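Local structure of 2-hydroxyethylphosphonate dioxygenase (4YAR) at residues R167-D172 and E321-A326; V195-Q200 and F405-H410. The protein catalyses the iron-dependent, oxygen-consuming conversion of 2-hydroxyethylphosphonate to hydroxymethylphosphonate and formate in the biosynthesis of the antibiotic bialaphos. The protein carries 1 engineered substitution. All blocks are in the same frame, centred on the assembly; numbering follows the deposited sequence.

Contact 1: R167-D172 and E321-A326; sequences RWITGD and EAASMA
With W168 CG set between its backbone N and carbonyl carbon (chi1 68°), the indole swings out to the strand of E321 and A323, six-membered ring leading. E321 brings its carboxylate to the same ring on an outstretched chain, CG anti to the backbone N (chi1 -156°). The two side chains cross at about a right angle: W168 CZ2 lies 3.9 Å from E321 CD, and the ring and carboxylate planes are 42° apart. W168 CZ3 comes to 3.7 Å from E321 O, which lies oblique to the ring, while the A322 carbonyl carbon sits at the ring edge. A323 CB is gripped by two apolar neighbours, W168 CH2 at 3.8 Å and I169 CD1 at 3.9 Å. I169 also lays its CG1 over the centre of one indole face, which probably limits the ring's tilt. F338, R340 and T401, from the two strands beyond, add further contacts to W168, and R340 has a long, weak ion pair with E321 OE2. The loop between strands 156-159 and 173-176 thus packs its tryptophan against strand 320-324 of the seven-stranded antiparallel sheet, joining the two β-domains of a bicupin-like chain, with the I169 side chain about 12 Å from a bound cadmium ion.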
ATOM      1  N   ARG A 167      14.308  16.726 -17.124  1.00 26.28           N
ATOM      2  CA  ARG A 167      14.890  15.849 -16.182  1.00 29.14           C
ATOM      3  C   ARG A 167      14.035  15.710 -14.927  1.00 26.59           C
ATOM      4  O   ARG A 167      14.340  14.900 -14.061  1.00 22.43           O
ATOM      5  CB  ARG A 167      16.273  16.343 -15.790  1.00 37.02           C
ATOM      6  CG  ARG A 167      17.227  16.480 -16.970  1.00 39.11           C
ATOM      7  CD  ARG A 167      17.931  15.185 -17.354  1.00 37.18           C
ATOM      8  NE  ARG A 167      19.157  14.978 -16.584  1.00 41.85           N
ATOM      9  CZ  ARG A 167      20.398  14.810 -17.049  1.00 40.18           C
ATOM     10  NH1 ARG A 167      20.709  14.813 -18.336  1.00 46.41           N
ATOM     11  NH2 ARG A 167      21.361  14.609 -16.178  1.00 44.05           N
ATOM     12  N   TRP A 168      12.980  16.512 -14.807  1.00 22.83           N
ATOM     13  CA  TRP A 168      11.984  16.239 -13.785  1.00 21.80           C
ATOM     14  C   TRP A 168      11.385  14.814 -13.951  1.00 23.03           C
ATOM     15  O   TRP A 168      10.871  14.207 -12.995  1.00 22.60           O
ATOM     16  CB  TRP A 168      10.949  17.339 -13.760  1.00 20.43           C
ATOM     17  CG  TRP A 168      10.057  17.462 -14.903  1.00 22.75           C
ATOM     18  CD1 TRP A 168      10.329  18.070 -16.075  1.00 20.48           C
ATOM     19  CD2 TRP A 168       8.681  17.016 -14.977  1.00 23.07           C
ATOM     20  NE1 TRP A 168       9.206  18.022 -16.915  1.00 26.84           N
ATOM     21  CE2 TRP A 168       8.181  17.390 -16.251  1.00 23.76           C
ATOM     22  CE3 TRP A 168       7.835  16.350 -14.097  1.00 24.03           C
ATOM     23  CZ2 TRP A 168       6.909  17.081 -16.668  1.00 24.14           C
ATOM     24  CZ3 TRP A 168       6.523  16.103 -14.488  1.00 27.21           C
ATOM     25  CH2 TRP A 168       6.066  16.475 -15.768  1.00 24.22           C
ATOM     26  N   ILE A 169      11.419  14.300 -15.171  1.00 19.18           N
ATOM     27  CA  ILE A 169      11.173  12.867 -15.405  1.00 19.29           C
ATOM     28  C   ILE A 169      12.521  12.244 -15.383  1.00 17.92           C
ATOM     29  O   ILE A 169      13.366  12.458 -16.299  1.00 16.47           O
ATOM     30  CB  ILE A 169      10.435  12.619 -16.748  1.00 18.10           C
ATOM     31  CG1 ILE A 169       9.091  13.370 -16.778  1.00 17.36           C
ATOM     32  CG2 ILE A 169      10.403  11.112 -17.069  1.00 17.16           C
ATOM     33  CD1 ILE A 169       8.359  13.492 -18.110  1.00 17.59           C
ATOM     34  N   THR A 170      12.831  11.569 -14.290  1.00 18.94           N
ATOM     35  CA  THR A 170      14.194  11.237 -13.977  1.00 17.35           C
ATOM     36  C   THR A 170      14.727  10.039 -14.795  1.00 17.74           C
ATOM     37  O   THR A 170      15.947   9.950 -15.105  1.00 16.69           O
ATOM     38  CB  THR A 170      14.386  10.958 -12.466  1.00 18.55           C
ATOM     39  OG1 THR A 170      13.682   9.752 -12.072  1.00 16.74           O
ATOM     40  CG2 THR A 170      13.899  12.126 -11.644  1.00 20.70           C
ATOM     41  N   GLY A 171      13.830   9.125 -15.155  1.00 17.18           N
ATOM     42  CA  GLY A 171      14.209   7.831 -15.726  1.00 18.04           C
ATOM     43  C   GLY A 171      13.053   6.852 -15.888  1.00 15.60           C
ATOM     44  O   GLY A 171      11.936   7.166 -15.581  1.00 18.18           O
ATOM     45  N   ASP A 172      13.379   5.698 -16.398  1.00 15.92           N
ATOM     46  CA  ASP A 172      12.432   4.609 -16.542  1.00 16.80           C
ATOM     47  C   ASP A 172      11.942   4.177 -15.153  1.00 15.74           C
ATOM     48  O   ASP A 172      12.686   4.298 -14.114  1.00 16.13           O
ATOM     49  CB  ASP A 172      13.106   3.392 -17.222  1.00 16.89           C
ATOM     50  CG  ASP A 172      13.428   3.555 -18.728  1.00 17.32           C
ATOM     51  OD1 ASP A 172      12.995   4.482 -19.433  1.00 17.80           O
ATOM     52  OD2 ASP A 172      14.234   2.716 -19.233  1.00 16.93           O
ATOM     53  N   GLU A 321       2.581  20.377 -12.959  1.00 22.28           N
ATOM     54  CA  GLU A 321       2.672  19.496 -14.120  1.00 21.33           C
ATOM     55  C   GLU A 321       2.992  18.065 -13.624  1.00 19.33           C
ATOM     56  O   GLU A 321       3.791  17.909 -12.739  1.00 17.29           O
ATOM     57  CB  GLU A 321       3.653  20.011 -15.166  1.00 25.23           C
ATOM     58  CG  GLU A 321       3.358  19.482 -16.586  1.00 29.80           C
ATOM     59  CD  GLU A 321       4.379  19.871 -17.659  1.00 32.29           C
ATOM     60  OE1 GLU A 321       4.270  19.374 -18.789  1.00 37.44           O
ATOM     61  OE2 GLU A 321       5.283  20.673 -17.393  1.00 38.03           O
ATOM     62  N   ALA A 322       2.268  17.085 -14.142  1.00 17.99           N
ATOM     63  CA  ALA A 322       2.398  15.685 -13.621  1.00 19.85           C
ATOM     64  C   ALA A 322       2.775  14.758 -14.727  1.00 18.72           C
ATOM     65  O   ALA A 322       2.354  14.920 -15.847  1.00 19.07           O
ATOM     66  CB  ALA A 322       1.109  15.254 -12.927  1.00 18.13           C
ATOM     67  N   ALA A 323       3.590  13.726 -14.432  1.00 17.17           N
ATOM     68  CA  ALA A 323       3.794  12.668 -15.375  1.00 18.69           C
ATOM     69  C   ALA A 323       3.763  11.331 -14.586  1.00 17.42           C
ATOM     70  O   ALA A 323       4.135  11.291 -13.403  1.00 18.01           O
ATOM     71  CB  ALA A 323       5.165  12.825 -16.005  1.00 17.95           C
ATOM     72  N   SER A 324       3.321  10.287 -15.261  1.00 16.60           N
ATOM     73  CA  SER A 324       3.150   8.987 -14.634  1.00 16.20           C
ATOM     74  C   SER A 324       4.364   8.147 -14.529  1.00 16.93           C
ATOM     75  O   SER A 324       5.134   8.039 -15.460  1.00 17.27           O
ATOM     76  CB  SER A 324       2.108   8.167 -15.416  1.00 18.28           C
ATOM     77  OG  SER A 324       0.878   8.892 -15.575  1.00 18.18           O
ATOM     78  N   MET A 325       4.524   7.520 -13.367  1.00 16.08           N
ATOM     79  CA  MET A 325       5.454   6.410 -13.228  1.00 14.96           C
ATOM     80  C   MET A 325       4.682   5.151 -13.520  1.00 17.02           C
ATOM     81  O   MET A 325       3.463   5.210 -13.817  1.00 17.24           O
ATOM     82  CB  MET A 325       6.063   6.292 -11.830  1.00 13.01           C
ATOM     83  CG  MET A 325       6.757   7.496 -11.384  1.00 13.54           C
ATOM     84  SD  MET A 325       7.565   7.083  -9.813  1.00 18.15           S
ATOM     85  CE  MET A 325       8.146   8.791  -9.452  1.00 18.46           C
ATOM     86  N   ALA A 326       5.398   4.034 -13.598  1.00 14.52           N
ATOM     87  CA  ALA A 326       4.758   2.750 -13.780  1.00 13.82           C
ATOM     88  C   ALA A 326       3.604   2.459 -12.802  1.00 15.70           C
ATOM     89  O   ALA A 326       3.649   2.825 -11.612  1.00 16.64           O
ATOM     90  CB  ALA A 326       5.795   1.688 -13.742  1.00 15.68           C
TER

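Contact 2: V195-Q200 and F405-H410; sequences VSYTAQ and FGSGAH
Y197 and F405 form an offset stack between two antiparallel β-sheets, one holding strand 192-198 and the other strand 400-407, as expected where two cupin β-domains of one chain meet. The strands run nearly parallel, at 22°, with axes 8.1 Å apart, too far for main-chain pairing, so side chains fill the gap. The tight part is aromatic. Y197 extends with CG anti to its backbone N (chi1 -175°), and the two side chains slide past each other in opposite directions, leaving ring centroids 4.8 Å apart. F405 CB sits squarely over the centre of the tyrosine ring, 3.3 Å from its centroid, a CH-pi contact, while V195 CG1 packs at 3.7 Å from F405 CZ. H357 meets the tyrosine ring from the second sheet. S196 and T198 point their CB atoms away from this packing; S196 belongs to the substrate site, which is shared between the partners of the dimer, and T198 lies about 4 Å from the iron ligand H129, side chain to side chain. Toward the strand ends the contact is looser, more polar and partly open to solvent. A water bridges T198 O and S407 OG, while the very short Y197 OH to S407 OG approach is doubtful. Beyond it, Q200 folds back at chi2, and its OE1 accepts G408 N-H at 2.8 Å, with the donor 41° out of the amide's carbonyl plane.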
ATOM      1  N   VAL A 195      15.083   5.042  -6.522  1.00 19.94           N
ATOM      2  CA  VAL A 195      14.160   4.878  -5.400  1.00 19.65           C
ATOM      3  C   VAL A 195      13.432   3.594  -5.542  1.00 19.16           C
ATOM      4  O   VAL A 195      12.926   3.300  -6.658  1.00 20.40           O
ATOM      5  CB  VAL A 195      13.048   5.943  -5.296  1.00 20.80           C
ATOM      6  CG1 VAL A 195      12.078   5.591  -4.156  1.00 23.18           C
ATOM      7  CG2 VAL A 195      13.569   7.322  -5.241  1.00 21.81           C
ATOM      8  N   SER A 196      13.353   2.832  -4.449  1.00 20.29           N
ATOM      9  CA  SER A 196      12.542   1.637  -4.398  1.00 21.51           C
ATOM     10  C   SER A 196      11.468   1.914  -3.363  1.00 22.56           C
ATOM     11  O   SER A 196      11.777   2.134  -2.181  1.00 22.46           O
ATOM     12  CB  SER A 196      13.336   0.400  -4.057  1.00 25.43           C
ATOM     13  OG  SER A 196      12.493  -0.761  -4.019  1.00 34.03           O
ATOM     14  N   TYR A 197      10.228   1.936  -3.822  1.00 19.07           N
ATOM     15  CA  TYR A 197       9.067   2.277  -3.027  1.00 17.38           C
ATOM     16  C   TYR A 197       8.099   1.076  -2.924  1.00 18.33           C
ATOM     17  O   TYR A 197       7.458   0.714  -3.922  1.00 18.03           O
ATOM     18  CB  TYR A 197       8.294   3.430  -3.659  1.00 16.60           C
ATOM     19  CG  TYR A 197       7.128   3.898  -2.793  1.00 17.44           C
ATOM     20  CD1 TYR A 197       7.353   4.680  -1.677  1.00 18.85           C
ATOM     21  CD2 TYR A 197       5.826   3.544  -3.094  1.00 17.61           C
ATOM     22  CE1 TYR A 197       6.322   5.083  -0.859  1.00 19.92           C
ATOM     23  CE2 TYR A 197       4.755   3.947  -2.312  1.00 20.31           C
ATOM     24  CZ  TYR A 197       5.001   4.739  -1.185  1.00 19.91           C
ATOM     25  OH  TYR A 197       3.934   5.116  -0.416  1.00 21.41           O
ATOM     26  N   THR A 198       8.016   0.518  -1.730  1.00 20.07           N
ATOM     27  CA  THR A 198       7.159  -0.642  -1.503  1.00 21.32           C
ATOM     28  C   THR A 198       5.777  -0.205  -0.977  1.00 22.93           C
ATOM     29  O   THR A 198       5.583   0.860  -0.434  1.00 26.30           O
ATOM     30  CB  THR A 198       7.790  -1.572  -0.502  1.00 25.06           C
ATOM     31  OG1 THR A 198       7.795  -0.886   0.754  1.00 26.92           O
ATOM     32  CG2 THR A 198       9.213  -2.010  -0.886  1.00 27.27           C
ATOM     33  N   ALA A 199       4.766  -0.969  -1.284  1.00 25.55           N
ATOM     34  CA  ALA A 199       3.468  -0.719  -0.650  1.00 26.06           C
ATOM     35  C   ALA A 199       3.270  -1.886   0.283  1.00 23.60           C
ATOM     36  O   ALA A 199       3.863  -2.926   0.074  1.00 21.61           O
ATOM     37  CB  ALA A 199       2.384  -0.707  -1.709  1.00 25.07           C
ATOM     38  N   GLN A 200       2.318  -1.743   1.204  1.00 26.42           N
ATOM     39  CA  GLN A 200       1.806  -2.893   1.997  1.00 27.09           C
ATOM     40  C   GLN A 200       1.288  -3.964   1.095  1.00 24.60           C
ATOM     41  O   GLN A 200       0.668  -3.699   0.087  1.00 22.72           O
ATOM     42  CB  GLN A 200       0.712  -2.437   2.993  1.00 30.74           C
ATOM     43  CG  GLN A 200      -0.739  -2.339   2.448  1.00 31.24           C
ATOM     44  CD  GLN A 200      -0.976  -1.342   1.285  1.00 28.63           C
ATOM     45  OE1 GLN A 200      -0.233  -0.350   1.084  1.00 28.87           O
ATOM     46  NE2 GLN A 200      -2.066  -1.580   0.542  1.00 27.44           N
ATOM     47  N   PHE A 405       4.902   9.416  -4.266  1.00 16.47           N
ATOM     48  CA  PHE A 405       4.574   7.972  -4.177  1.00 13.52           C
ATOM     49  C   PHE A 405       3.355   7.830  -3.300  1.00 15.82           C
ATOM     50  O   PHE A 405       3.124   8.605  -2.350  1.00 19.97           O
ATOM     51  CB  PHE A 405       5.750   7.135  -3.632  1.00 14.95           C
ATOM     52  CG  PHE A 405       7.003   7.192  -4.448  1.00 15.59           C
ATOM     53  CD1 PHE A 405       7.169   6.342  -5.555  1.00 16.48           C
ATOM     54  CD2 PHE A 405       7.980   8.116  -4.182  1.00 15.31           C
ATOM     55  CE1 PHE A 405       8.350   6.354  -6.303  1.00 16.24           C
ATOM     56  CE2 PHE A 405       9.163   8.127  -4.914  1.00 16.21           C
ATOM     57  CZ  PHE A 405       9.332   7.268  -5.992  1.00 15.49           C
ATOM     58  N   GLY A 406       2.606   6.744  -3.499  1.00 14.11           N
ATOM     59  CA  GLY A 406       1.488   6.487  -2.704  1.00 15.87           C
ATOM     60  C   GLY A 406       1.303   5.024  -2.392  1.00 15.27           C
ATOM     61  O   GLY A 406       1.528   4.157  -3.182  1.00 16.68           O
ATOM     62  N   SER A 407       0.888   4.791  -1.156  1.00 18.06           N
ATOM     63  CA  SER A 407       0.603   3.443  -0.671  1.00 18.87           C
ATOM     64  C   SER A 407      -0.403   3.531   0.479  1.00 18.84           C
ATOM     65  O   SER A 407      -0.786   4.629   0.884  1.00 18.13           O
ATOM     66  CB  SER A 407       1.882   2.769  -0.187  1.00 20.03           C
ATOM     67  OG  SER A 407       2.617   3.539   0.782  1.00 20.97           O
ATOM     68  N   GLY A 408      -0.751   2.400   1.093  1.00 16.71           N
ATOM     69  CA  GLY A 408      -1.595   2.498   2.296  1.00 17.91           C
ATOM     70  C   GLY A 408      -2.788   1.574   2.174  1.00 18.90           C
ATOM     71  O   GLY A 408      -3.464   1.541   1.135  1.00 18.10           O
ATOM     72  N   ALA A 409      -3.072   0.873   3.266  1.00 20.36           N
ATOM     73  CA  ALA A 409      -4.284   0.039   3.369  1.00 22.07           C
ATOM     74  C   ALA A 409      -5.576   0.842   3.535  1.00 21.01           C
ATOM     75  O   ALA A 409      -6.651   0.327   3.264  1.00 22.25           O
ATOM     76  CB  ALA A 409      -4.143  -0.898   4.533  1.00 22.97           C
ATOM     77  N   HIS A 410      -5.511   2.081   3.997  1.00 19.63           N
ATOM     78  CA  HIS A 410      -6.699   2.840   4.342  1.00 19.75           C
ATOM     79  C   HIS A 410      -6.559   4.308   3.838  1.00 21.05           C
ATOM     80  O   HIS A 410      -5.589   4.958   4.196  1.00 21.07           O
ATOM     81  CB  HIS A 410      -6.858   2.819   5.864  1.00 22.41           C
ATOM     82  CG  HIS A 410      -6.916   1.426   6.419  1.00 22.54           C
ATOM     83  ND1 HIS A 410      -7.904   0.529   6.077  1.00 23.50           N
ATOM     84  CD2 HIS A 410      -6.114   0.784   7.306  1.00 23.72           C
ATOM     85  CE1 HIS A 410      -7.676  -0.618   6.691  1.00 26.93           C
ATOM     86  NE2 HIS A 410      -6.602  -0.486   7.447  1.00 24.71           N
TER
HETATM   87  O   HOH W   1       4.950   2.171   1.895  1.00 30.63           O

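In the fold
Both contacts reach the seven-stranded sheet from the side of the first β-domain, contact 1 through a loop and contact 2 through a strand. Their centres lie about 17 Å apart. Contact 2 is near the middle of the chain and beside the metal site; contact 1 is about 20 Å from the chain centre, yet four of its five touching residues are buried. Contact 1 relies on apolar and van der Waals packing of side chains against a strand, whereas contact 2 adds aromatic stacking and, at its partly exposed end, amide and water-mediated hydrogen bonds. M325 joins them directly, its SD 3.7 Å from F405 CE1.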